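Fructosyl amine: oxygen oxidoreductase (Aspergillus fumigatus, PDB 3DJE) oxidises fructosyl amino acids as an FAD-dependent fructosamine oxidase (Amadoriase II), thereby removing the sugar from glycated amines. Local coordinates at residues Gly374-Asp379 with Gly383-Lys388; Glu71-Glu76 with Gln387-Leu392; Glu136-Gly141 with Lys252-Ile257; Leu106-Val111 with Phe258-Gly263. All blocks are in the same frame, centred on the assembly; numbering follows the deposited sequence.

Interaction 1: Gly374-Asp379 with Gly383-Lys388; sequences GNLIVD and GKVPQK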
# COMPACT_ATOMS: atom_id res chain seq x y z
N GLY A 374 -12.85 -3.03 3.37
CA GLY A 374 -13.58 -4.28 3.61
C GLY A 374 -15.08 -4.15 3.38
O GLY A 374 -15.73 -5.08 2.90
N ASN A 375 -15.64 -2.98 3.70
CA ASN A 375 -17.08 -2.77 3.50
C ASN A 375 -17.44 -2.83 2.02
O ASN A 375 -18.48 -3.38 1.64
CB ASN A 375 -17.52 -1.43 4.09
CG ASN A 375 -18.14 -1.58 5.47
OD1 ASN A 375 -18.66 -2.64 5.83
ND2 ASN A 375 -18.07 -0.51 6.26
N LEU A 376 -16.56 -2.26 1.19
CA LEU A 376 -16.77 -2.25 -0.25
C LEU A 376 -16.59 -3.65 -0.86
O LEU A 376 -17.32 -4.05 -1.75
CB LEU A 376 -15.83 -1.24 -0.92
CG LEU A 376 -16.01 -1.03 -2.42
CD1 LEU A 376 -17.44 -0.50 -2.76
CD2 LEU A 376 -14.92 -0.09 -2.94
N ILE A 377 -15.63 -4.40 -0.32
CA ILE A 377 -15.38 -5.76 -0.79
C ILE A 377 -16.56 -6.69 -0.40
O ILE A 377 -17.01 -7.54 -1.18
CB ILE A 377 -14.02 -6.31 -0.27
CG1 ILE A 377 -12.85 -5.48 -0.87
CG2 ILE A 377 -13.88 -7.81 -0.58
CD1 ILE A 377 -11.52 -5.63 -0.13
N VAL A 378 -17.06 -6.51 0.83
CA VAL A 378 -18.27 -7.25 1.25
C VAL A 378 -19.48 -6.82 0.39
O VAL A 378 -20.27 -7.66 -0.03
CB VAL A 378 -18.54 -7.12 2.76
CG1 VAL A 378 -19.85 -7.86 3.15
CG2 VAL A 378 -17.38 -7.73 3.55
N ASP A 379 -19.61 -5.52 0.13
CA ASP A 379 -20.67 -5.05 -0.76
C ASP A 379 -20.62 -5.75 -2.12
O ASP A 379 -21.65 -6.11 -2.68
CB ASP A 379 -20.59 -3.54 -0.93
CG ASP A 379 -21.14 -2.77 0.27
OD1 ASP A 379 -21.78 -3.36 1.18
OD2 ASP A 379 -20.93 -1.53 0.28
N GLY A 383 -23.61 -7.85 -3.68
CA GLY A 383 -24.25 -7.14 -4.80
C GLY A 383 -24.80 -5.76 -4.47
O GLY A 383 -25.80 -5.34 -5.06
N LYS A 384 -24.13 -5.05 -3.56
CA LYS A 384 -24.62 -3.76 -3.04
C LYS A 384 -23.75 -2.54 -3.42
O LYS A 384 -23.94 -1.44 -2.87
CB LYS A 384 -24.77 -3.83 -1.52
CG LYS A 384 -25.85 -4.78 -1.04
CD LYS A 384 -25.78 -4.94 0.46
CE LYS A 384 -26.92 -5.79 0.98
NZ LYS A 384 -26.66 -6.13 2.41
N VAL A 385 -22.80 -2.72 -4.33
CA VAL A 385 -21.95 -1.61 -4.75
C VAL A 385 -22.78 -0.65 -5.62
O VAL A 385 -23.45 -1.10 -6.54
CB VAL A 385 -20.71 -2.09 -5.56
CG1 VAL A 385 -19.82 -0.92 -5.93
CG2 VAL A 385 -19.91 -3.10 -4.75
N PRO A 386 -22.78 0.66 -5.30
CA PRO A 386 -23.49 1.62 -6.14
C PRO A 386 -22.93 1.66 -7.56
O PRO A 386 -21.70 1.55 -7.74
CB PRO A 386 -23.23 2.96 -5.45
CG PRO A 386 -22.85 2.62 -4.06
CD PRO A 386 -22.13 1.31 -4.15
N GLN A 387 -23.80 1.82 -8.55
CA GLN A 387 -23.40 1.79 -9.95
C GLN A 387 -22.23 2.73 -10.25
O GLN A 387 -21.28 2.35 -10.93
CB GLN A 387 -24.60 2.11 -10.88
CG GLN A 387 -24.25 2.20 -12.37
CD GLN A 387 -23.70 0.90 -12.94
OE1 GLN A 387 -24.43 0.14 -13.58
NE2 GLN A 387 -22.42 0.63 -12.71
N LYS A 388 -22.31 3.96 -9.73
CA LYS A 388 -21.27 4.96 -9.93
C LYS A 388 -19.88 4.45 -9.55
O LYS A 388 -18.91 4.63 -10.29
CB LYS A 388 -21.61 6.23 -9.14
CG LYS A 388 -20.56 7.33 -9.19
CD LYS A 388 -20.90 8.47 -8.23
CE LYS A 388 -20.03 9.70 -8.48
NZ LYS A 388 -20.26 10.32 -9.84
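A helix end folding back on itself makes this contact, at the surface of the protein, where D379 and L376 in the last turns of helix 373-382 meet K384 and V385 of the linker to helix 387-393. The backbone bond is short and almost straight: K384 N donates to D379 O at 2.8 Å with an N-H...O angle of 177°. G383, at positive phi (75°), is the first residue to leave helical geometry, and together the bonds back into the last turn form a Schellman motif that terminates the helix.

Past the turn, V385 lies against the helix with both methyls. Its CG2 sits 3.9 Å from D379 CB, while CG1 reaches 4.0 Å from L376 CD1, the two side chains crossing at about a right angle. L376 can extend to this point because CG stands opposite its backbone N (chi1 -175°), which carries CD1 toward the valine; the same leucine also packs on I393 and on I347 of strand 346-347. The carboxylate of D379 passes K384 at the level of CB, with OD1 4.1 Å from K384 CB, and makes its salt bridge with R28 instead. K384, whose extended chain leads away from segment 374-379, pairs through NZ with E382 in the last turn of the helix. P386 then takes the N-cap position of helix 387-393.

Interaction 2: Glu71-Glu76 with Gln387-Leu392; sequences EILAEE and QKIHEL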
# COMPACT_ATOMS: atom_id res chain seq x y z
N GLU A 71 -13.03 10.40 -4.06
CA GLU A 71 -13.43 11.22 -2.90
C GLU A 71 -14.35 10.46 -1.95
O GLU A 71 -14.21 10.57 -0.72
CB GLU A 71 -14.10 12.51 -3.37
CG GLU A 71 -13.10 13.55 -3.88
CD GLU A 71 -13.77 14.83 -4.36
OE1 GLU A 71 -14.94 14.79 -4.81
OE2 GLU A 71 -13.11 15.88 -4.30
N ILE A 72 -15.30 9.73 -2.52
CA ILE A 72 -16.25 8.92 -1.75
C ILE A 72 -15.49 7.88 -0.93
O ILE A 72 -15.71 7.75 0.27
CB ILE A 72 -17.29 8.25 -2.66
CG1 ILE A 72 -18.21 9.30 -3.28
CG2 ILE A 72 -18.12 7.20 -1.89
CD1 ILE A 72 -19.16 8.75 -4.34
N LEU A 73 -14.56 7.18 -1.59
CA LEU A 73 -13.83 6.10 -0.91
C LEU A 73 -12.85 6.66 0.12
O LEU A 73 -12.67 6.07 1.19
CB LEU A 73 -13.10 5.21 -1.93
CG LEU A 73 -14.00 4.48 -2.93
CD1 LEU A 73 -13.17 3.54 -3.80
CD2 LEU A 73 -15.14 3.71 -2.24
N ALA A 74 -12.24 7.80 -0.20
CA ALA A 74 -11.31 8.44 0.74
C ALA A 74 -12.03 8.97 1.97
O ALA A 74 -11.52 8.85 3.08
CB ALA A 74 -10.53 9.55 0.07
N GLU A 75 -13.21 9.56 1.77
CA GLU A 75 -13.98 10.08 2.91
C GLU A 75 -14.33 8.94 3.89
O GLU A 75 -14.21 9.10 5.11
CB GLU A 75 -15.22 10.84 2.45
CG GLU A 75 -15.76 11.84 3.48
CD GLU A 75 -16.78 11.23 4.42
OE1 GLU A 75 -17.20 10.07 4.19
OE2 GLU A 75 -17.18 11.92 5.40
N GLU A 76 -14.72 7.78 3.35
CA GLU A 76 -15.03 6.61 4.18
C GLU A 76 -13.82 6.15 4.97
O GLU A 76 -13.94 5.76 6.15
CB GLU A 76 -15.59 5.45 3.34
CG GLU A 76 -17.00 5.71 2.84
CD GLU A 76 -17.48 4.75 1.75
OE1 GLU A 76 -16.63 4.08 1.09
OE2 GLU A 76 -18.71 4.69 1.53
N GLN A 387 -23.80 1.82 -8.55
CA GLN A 387 -23.40 1.79 -9.95
C GLN A 387 -22.23 2.73 -10.25
O GLN A 387 -21.28 2.35 -10.93
CB GLN A 387 -24.60 2.11 -10.88
CG GLN A 387 -24.25 2.20 -12.37
CD GLN A 387 -23.70 0.90 -12.94
OE1 GLN A 387 -24.43 0.14 -13.58
NE2 GLN A 387 -22.42 0.63 -12.71
N LYS A 388 -22.31 3.96 -9.73
CA LYS A 388 -21.27 4.96 -9.93
C LYS A 388 -19.88 4.45 -9.55
O LYS A 388 -18.91 4.63 -10.29
CB LYS A 388 -21.61 6.23 -9.14
CG LYS A 388 -20.56 7.33 -9.19
CD LYS A 388 -20.90 8.47 -8.23
CE LYS A 388 -20.03 9.70 -8.48
NZ LYS A 388 -20.26 10.32 -9.84
N ILE A 389 -19.80 3.79 -8.40
CA ILE A 389 -18.52 3.28 -7.89
C ILE A 389 -18.13 2.02 -8.66
O ILE A 389 -16.99 1.88 -9.12
CB ILE A 389 -18.59 3.01 -6.37
CG1 ILE A 389 -18.84 4.33 -5.62
CG2 ILE A 389 -17.30 2.32 -5.87
CD1 ILE A 389 -19.12 4.15 -4.15
N HIS A 390 -19.11 1.14 -8.85
CA HIS A 390 -18.88 -0.09 -9.59
C HIS A 390 -18.23 0.14 -10.95
O HIS A 390 -17.31 -0.58 -11.33
CB HIS A 390 -20.18 -0.87 -9.77
CG HIS A 390 -20.01 -2.11 -10.58
ND1 HIS A 390 -19.27 -3.19 -10.14
CD2 HIS A 390 -20.47 -2.44 -11.81
CE1 HIS A 390 -19.30 -4.14 -11.06
NE2 HIS A 390 -20.01 -3.71 -12.09
N GLU A 391 -18.70 1.15 -11.67
CA GLU A 391 -18.19 1.42 -13.02
C GLU A 391 -16.68 1.64 -13.05
O GLU A 391 -16.00 1.26 -14.03
CB GLU A 391 -18.94 2.62 -13.62
CG GLU A 391 -18.91 2.69 -15.15
CD GLU A 391 -19.25 1.36 -15.83
OE1 GLU A 391 -20.20 0.65 -15.40
OE2 GLU A 391 -18.55 1.02 -16.81
N LEU A 392 -16.13 2.21 -11.98
CA LEU A 392 -14.70 2.48 -11.91
C LEU A 392 -13.87 1.29 -11.45
O LEU A 392 -12.75 1.09 -11.94
CB LEU A 392 -14.41 3.69 -11.01
CG LEU A 392 -12.99 4.25 -11.10
CD1 LEU A 392 -12.70 4.79 -12.52
CD2 LEU A 392 -12.74 5.34 -10.06
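Helix segments 71-76 and 387-392 run nearly perpendicular, with 104° between their N-to-C directions, and their axes come no closer than 11.8 Å. At that separation the backbones stay well apart, the nearest CA atoms being those of I72 and I389 at 8.6 Å, and the gap is bridged by side chains alone.

I389 is the central residue. Its CD1 methyl lies 3.9 Å from I72 CG2 and 4.4 Å from L73 CD2, so the end of one isoleucine rests against two consecutive residues of the facing helix. The side chains of I72 and I389 meet at a slant. In I72 the branch methyl CG2 does the touching here, whereas the longer arm, with CG1 opposite the carbonyl carbon (chi1 -68°), carries CD1 to the lysine next door: I72 CD1 approaches K388 CD at 4.3 Å. K388 thus lends its aliphatic stem to the contact, while its ammonium group forms a salt bridge with E68, one turn earlier on helix 64-83. The same lysine and L392 also touch V69, extending the apposition toward the start of that helix.

Burial is graded across the patch, from the buried L73 and I389 through I72 to the exposed K388, so the apolar part is the buried one and K388 lies at its exposed margin. This is the packing of two steeply crossed helices whose segments are distant in sequence, and it joins helix 387-393 to helix 64-83 near the FAD site of this MSOX/MTOX-family fold, with the side chain of L73 about 7 Å from that of W17 and about 11 Å from FAD.

Interaction 3: Glu136-Gly141 with Lys252-Ile257; sequences EGVLQG and KNIPVI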
# COMPACT_ATOMS: atom_id res chain seq x y z
N GLU A 136 14.76 23.79 14.68
CA GLU A 136 16.10 24.03 14.19
C GLU A 136 16.98 22.82 14.48
O GLU A 136 16.99 22.30 15.60
CB GLU A 136 16.68 25.28 14.85
CG GLU A 136 17.55 26.11 13.93
CD GLU A 136 17.85 27.48 14.51
OE1 GLU A 136 16.98 28.04 15.22
OE2 GLU A 136 18.97 27.99 14.26
N GLY A 137 17.68 22.35 13.45
CA GLY A 137 18.56 21.19 13.58
C GLY A 137 18.02 19.92 12.95
O GLY A 137 18.75 18.94 12.78
N VAL A 138 16.73 19.94 12.61
CA VAL A 138 16.12 18.77 11.96
C VAL A 138 16.23 18.86 10.44
O VAL A 138 16.89 18.04 9.82
CB VAL A 138 14.63 18.56 12.38
CG1 VAL A 138 14.03 17.41 11.57
CG2 VAL A 138 14.51 18.28 13.87
N LEU A 139 15.58 19.86 9.85
CA LEU A 139 15.60 20.00 8.40
C LEU A 139 16.69 20.98 7.99
O LEU A 139 16.42 22.15 7.69
CB LEU A 139 14.23 20.40 7.87
CG LEU A 139 13.10 19.40 8.14
CD1 LEU A 139 11.76 20.00 7.74
CD2 LEU A 139 13.33 18.04 7.44
N GLN A 140 17.92 20.47 7.96
CA GLN A 140 19.12 21.30 7.76
C GLN A 140 19.45 21.54 6.29
O GLN A 140 20.31 22.38 5.97
CB GLN A 140 20.32 20.63 8.42
CG GLN A 140 20.23 20.53 9.93
CD GLN A 140 21.53 20.08 10.56
OE1 GLN A 140 22.61 20.36 10.03
NE2 GLN A 140 21.43 19.37 11.68
N GLY A 141 18.78 20.82 5.39
CA GLY A 141 19.13 20.82 3.97
C GLY A 141 18.69 22.05 3.20
O GLY A 141 18.00 22.93 3.73
N LYS A 252 10.60 14.61 17.05
CA LYS A 252 9.22 14.20 17.37
C LYS A 252 8.17 15.15 16.78
O LYS A 252 8.34 16.37 16.80
CB LYS A 252 9.02 14.06 18.89
CG LYS A 252 7.68 13.42 19.30
CD LYS A 252 7.56 13.27 20.82
CE LYS A 252 6.19 12.73 21.23
NZ LYS A 252 6.03 11.29 20.91
N ASN A 253 7.09 14.57 16.26
CA ASN A 253 5.90 15.31 15.80
C ASN A 253 6.06 16.11 14.51
O ASN A 253 5.14 16.84 14.13
CB ASN A 253 5.34 16.22 16.92
CG ASN A 253 5.02 15.46 18.20
OD1 ASN A 253 4.29 14.46 18.18
ND2 ASN A 253 5.54 15.94 19.32
N ILE A 254 7.19 15.96 13.82
CA ILE A 254 7.40 16.66 12.56
C ILE A 254 6.37 16.18 11.53
O ILE A 254 5.91 15.03 11.60
CB ILE A 254 8.84 16.52 11.98
CG1 ILE A 254 9.20 15.05 11.73
CG2 ILE A 254 9.87 17.23 12.89
CD1 ILE A 254 10.47 14.85 10.90
N PRO A 255 5.99 17.04 10.58
CA PRO A 255 5.05 16.59 9.56
C PRO A 255 5.70 15.58 8.62
O PRO A 255 6.93 15.49 8.58
CB PRO A 255 4.70 17.87 8.80
CG PRO A 255 5.87 18.78 9.02
CD PRO A 255 6.36 18.46 10.41
N VAL A 256 4.89 14.84 7.89
CA VAL A 256 5.41 13.98 6.82
C VAL A 256 5.98 14.90 5.75
O VAL A 256 5.32 15.85 5.33
CB VAL A 256 4.31 13.12 6.21
CG1 VAL A 256 4.86 12.26 5.08
CG2 VAL A 256 3.67 12.25 7.30
N ILE A 257 7.21 14.62 5.32
CA ILE A 257 7.90 15.41 4.29
C ILE A 257 7.94 14.56 3.02
O ILE A 257 8.54 13.50 3.02
CB ILE A 257 9.33 15.79 4.74
CG1 ILE A 257 9.29 16.59 6.05
CG2 ILE A 257 10.09 16.52 3.61
CD1 ILE A 257 8.56 17.92 5.96
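Apolar contacts join the two segments, in two separate pairs. V138 CG1 lies 4.4 Å from I254 CG2, and L139 CD1 lies 4.2 Å from I257 CD1, methyl against methyl in both cases. The backbones remain distant, with the CA atoms of V138 and I254 9.0 Å apart, so the side chains span the space between the loop joining helix 127-131 to strand 147-151 and the start of strand 256-259 with the residues leading into it. I257 bends at chi2 (-62°), which turns CD1 toward L139. F265 of the adjoining strand touches both L139 and I257, and L250 and Y251 of helix 248-251 lie on V138.

Polar bonds run within the loop and to other parts of the chain. In the loop, Q140 NE2 donates to G137 O at 2.9 Å, and the N-H...O angle of 175° makes the bond nearly straight; the acceptor is in the amide plane of the glutamine, although the donor stands above the carbonyl plane of the glycine. This bond ties the side chain of Q140 across the bend of its own loop. V138 O accepts from Q323 NE2, and the backbone of V256 pairs with G95 and L97, which builds its strand into the mixed sheet.

With all four touching side chains buried and aliphatic, the join is consistent with hydrophobic burial at loose methyl contacts, with no directional bond between the segments to fix their register.

Interaction 4: Leu106-Val111 with Phe258-Gly263; sequences LDRLGV and FNIERG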
# COMPACT_ATOMS: atom_id res chain seq x y z
N LEU A 106 5.73 19.24 -11.09
CA LEU A 106 4.80 20.25 -10.56
C LEU A 106 3.40 20.18 -11.20
O LEU A 106 2.38 20.45 -10.53
CB LEU A 106 5.40 21.67 -10.65
CG LEU A 106 6.58 21.92 -9.70
CD1 LEU A 106 7.32 23.20 -10.07
CD2 LEU A 106 6.20 21.96 -8.22
N ASP A 107 3.33 19.80 -12.47
CA ASP A 107 2.05 19.53 -13.11
C ASP A 107 1.36 18.38 -12.40
O ASP A 107 0.18 18.48 -12.03
CB ASP A 107 2.22 19.22 -14.60
CG ASP A 107 2.66 20.42 -15.42
OD1 ASP A 107 2.62 21.57 -14.90
OD2 ASP A 107 3.07 20.23 -16.60
N ARG A 108 2.10 17.30 -12.16
CA ARG A 108 1.54 16.14 -11.46
C ARG A 108 1.12 16.53 -10.04
O ARG A 108 0.06 16.12 -9.56
CB ARG A 108 2.56 14.99 -11.42
CG ARG A 108 2.11 13.74 -10.66
CD ARG A 108 0.91 13.06 -11.31
NE ARG A 108 0.66 11.76 -10.70
CZ ARG A 108 -0.48 11.07 -10.80
NH1 ARG A 108 -1.49 11.55 -11.51
NH2 ARG A 108 -0.60 9.89 -10.20
N LEU A 109 1.95 17.34 -9.38
CA LEU A 109 1.63 17.82 -8.04
C LEU A 109 0.29 18.57 -8.01
O LEU A 109 -0.50 18.41 -7.07
CB LEU A 109 2.76 18.72 -7.54
CG LEU A 109 2.67 19.10 -6.06
CD1 LEU A 109 2.87 17.87 -5.16
CD2 LEU A 109 3.66 20.20 -5.70
N GLY A 110 0.02 19.37 -9.03
CA GLY A 110 -1.27 20.07 -9.13
C GLY A 110 -2.46 19.13 -9.17
O GLY A 110 -3.49 19.39 -8.54
N VAL A 111 -2.31 18.02 -9.90
CA VAL A 111 -3.37 17.02 -10.01
C VAL A 111 -3.57 16.33 -8.67
O VAL A 111 -4.70 16.09 -8.24
CB VAL A 111 -3.06 15.95 -11.08
CG1 VAL A 111 -4.07 14.82 -11.02
CG2 VAL A 111 -3.06 16.57 -12.48
N PHE A 258 7.32 15.04 1.94
CA PHE A 258 7.10 14.22 0.75
C PHE A 258 7.38 15.03 -0.50
O PHE A 258 6.81 16.10 -0.69
CB PHE A 258 5.65 13.73 0.78
CG PHE A 258 5.36 12.48 -0.03
CD1 PHE A 258 4.77 11.37 0.59
CD2 PHE A 258 5.59 12.42 -1.40
CE1 PHE A 258 4.44 10.21 -0.13
CE2 PHE A 258 5.28 11.25 -2.14
CZ PHE A 258 4.70 10.14 -1.50
N ASN A 259 8.31 14.56 -1.33
CA ASN A 259 8.53 15.15 -2.65
C ASN A 259 8.36 14.03 -3.65
O ASN A 259 9.05 13.00 -3.58
CB ASN A 259 9.92 15.79 -2.76
CG ASN A 259 10.17 16.44 -4.11
OD1 ASN A 259 10.11 15.79 -5.15
ND2 ASN A 259 10.50 17.73 -4.10
N ILE A 260 7.45 14.24 -4.59
CA ILE A 260 7.03 13.17 -5.50
C ILE A 260 8.10 12.83 -6.55
O ILE A 260 7.93 11.88 -7.31
CB ILE A 260 5.66 13.47 -6.15
CG1 ILE A 260 5.75 14.63 -7.15
CG2 ILE A 260 4.63 13.77 -5.05
CD1 ILE A 260 4.47 14.87 -7.93
N GLU A 261 9.19 13.59 -6.56
CA GLU A 261 10.33 13.29 -7.43
C GLU A 261 11.59 12.89 -6.68
O GLU A 261 12.65 12.73 -7.30
CB GLU A 261 10.64 14.52 -8.30
CG GLU A 261 9.51 14.91 -9.22
CD GLU A 261 9.93 16.00 -10.16
OE1 GLU A 261 10.58 15.68 -11.19
OE2 GLU A 261 9.60 17.16 -9.87
N ARG A 262 11.51 12.76 -5.36
CA ARG A 262 12.69 12.46 -4.57
C ARG A 262 12.43 11.37 -3.54
O ARG A 262 13.19 10.41 -3.42
CB ARG A 262 13.20 13.72 -3.85
CG ARG A 262 13.53 14.90 -4.77
CD ARG A 262 14.83 14.62 -5.54
NE ARG A 262 15.28 15.81 -6.25
CZ ARG A 262 14.98 16.10 -7.52
NH1 ARG A 262 14.24 15.28 -8.25
NH2 ARG A 262 15.44 17.23 -8.06
N GLY A 263 11.34 11.52 -2.79
CA GLY A 263 11.08 10.60 -1.70
C GLY A 263 10.40 11.24 -0.52
O GLY A 263 9.96 12.40 -0.56
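I260 packs on R108 and L109 of helix 103-113 from a tip, shaped by a beta bulge and an Asx turn, that links strands 256-259 and 263-265 near the FSA pocket. N259 organises the turn: its OD1 accepts from E261 N at 2.8 Å, with the donor in the carbonyl plane, while its backbone O receives both R262 N and G263 N, the pairing of a classic bulge. R262 adds a further clasp, NH1 donating to E261 O at 3.2 Å.

In I260, CG1 stands between its backbone N and carbonyl carbon (chi1 70°), and the extended arm beyond it carries CD1 onto the helix surface. There the methyl is 3.8 Å from R108 CG, 3.8 Å from L109 N and 4.2 Å from L109 CB, so it rests on the helix backbone as well as on the bases of two side chains. R108 and I260 cross at about a right angle; the arginine offers only its aliphatic root here, bends at chi2 (65°) and sends its guanidinium onward, where NH1 bonds to Y60 O.

F258, at the start of the segment, stacks on F264 and touches the bound FSA, and the side chain of I260 lies about 7 Å from FSA. Between the two segments the contact is apolar, dispersion and burial joining I260 to R108 and L109. The N259 and R262 bonds shape the turn, and E261 OE2, accepting from the backbone N of both C101 and S102, also fastens it to the backbone leading into helix 103-113; the helix is thereby set against a strand that contributes F258 to the FSA pocket.

Overall arrangement
Interactions 1 and 2 form one continuous patch: their centres are 9 Å apart, they share Q387 and K388, and L376 CD2 meets L73 CD2 at 3.9 Å. Interactions 3 and 4 adjoin in sequence along strand 256-259, with centres 19 Å apart. Interactions 2 and 4 come within about 9 Å at their nearest atoms without touching, their centres 24 Å apart, whereas interactions 1 and 3 lie on opposite sides of the chain's centre, 41 Å between their centres. The contacts lie around the bound ligands at different distances: the side chains of L376 and L73 are about 13 Å and about 11 Å from FAD, that of I260 about 7 Å from FSA, and that of I257 about 13 Å from both.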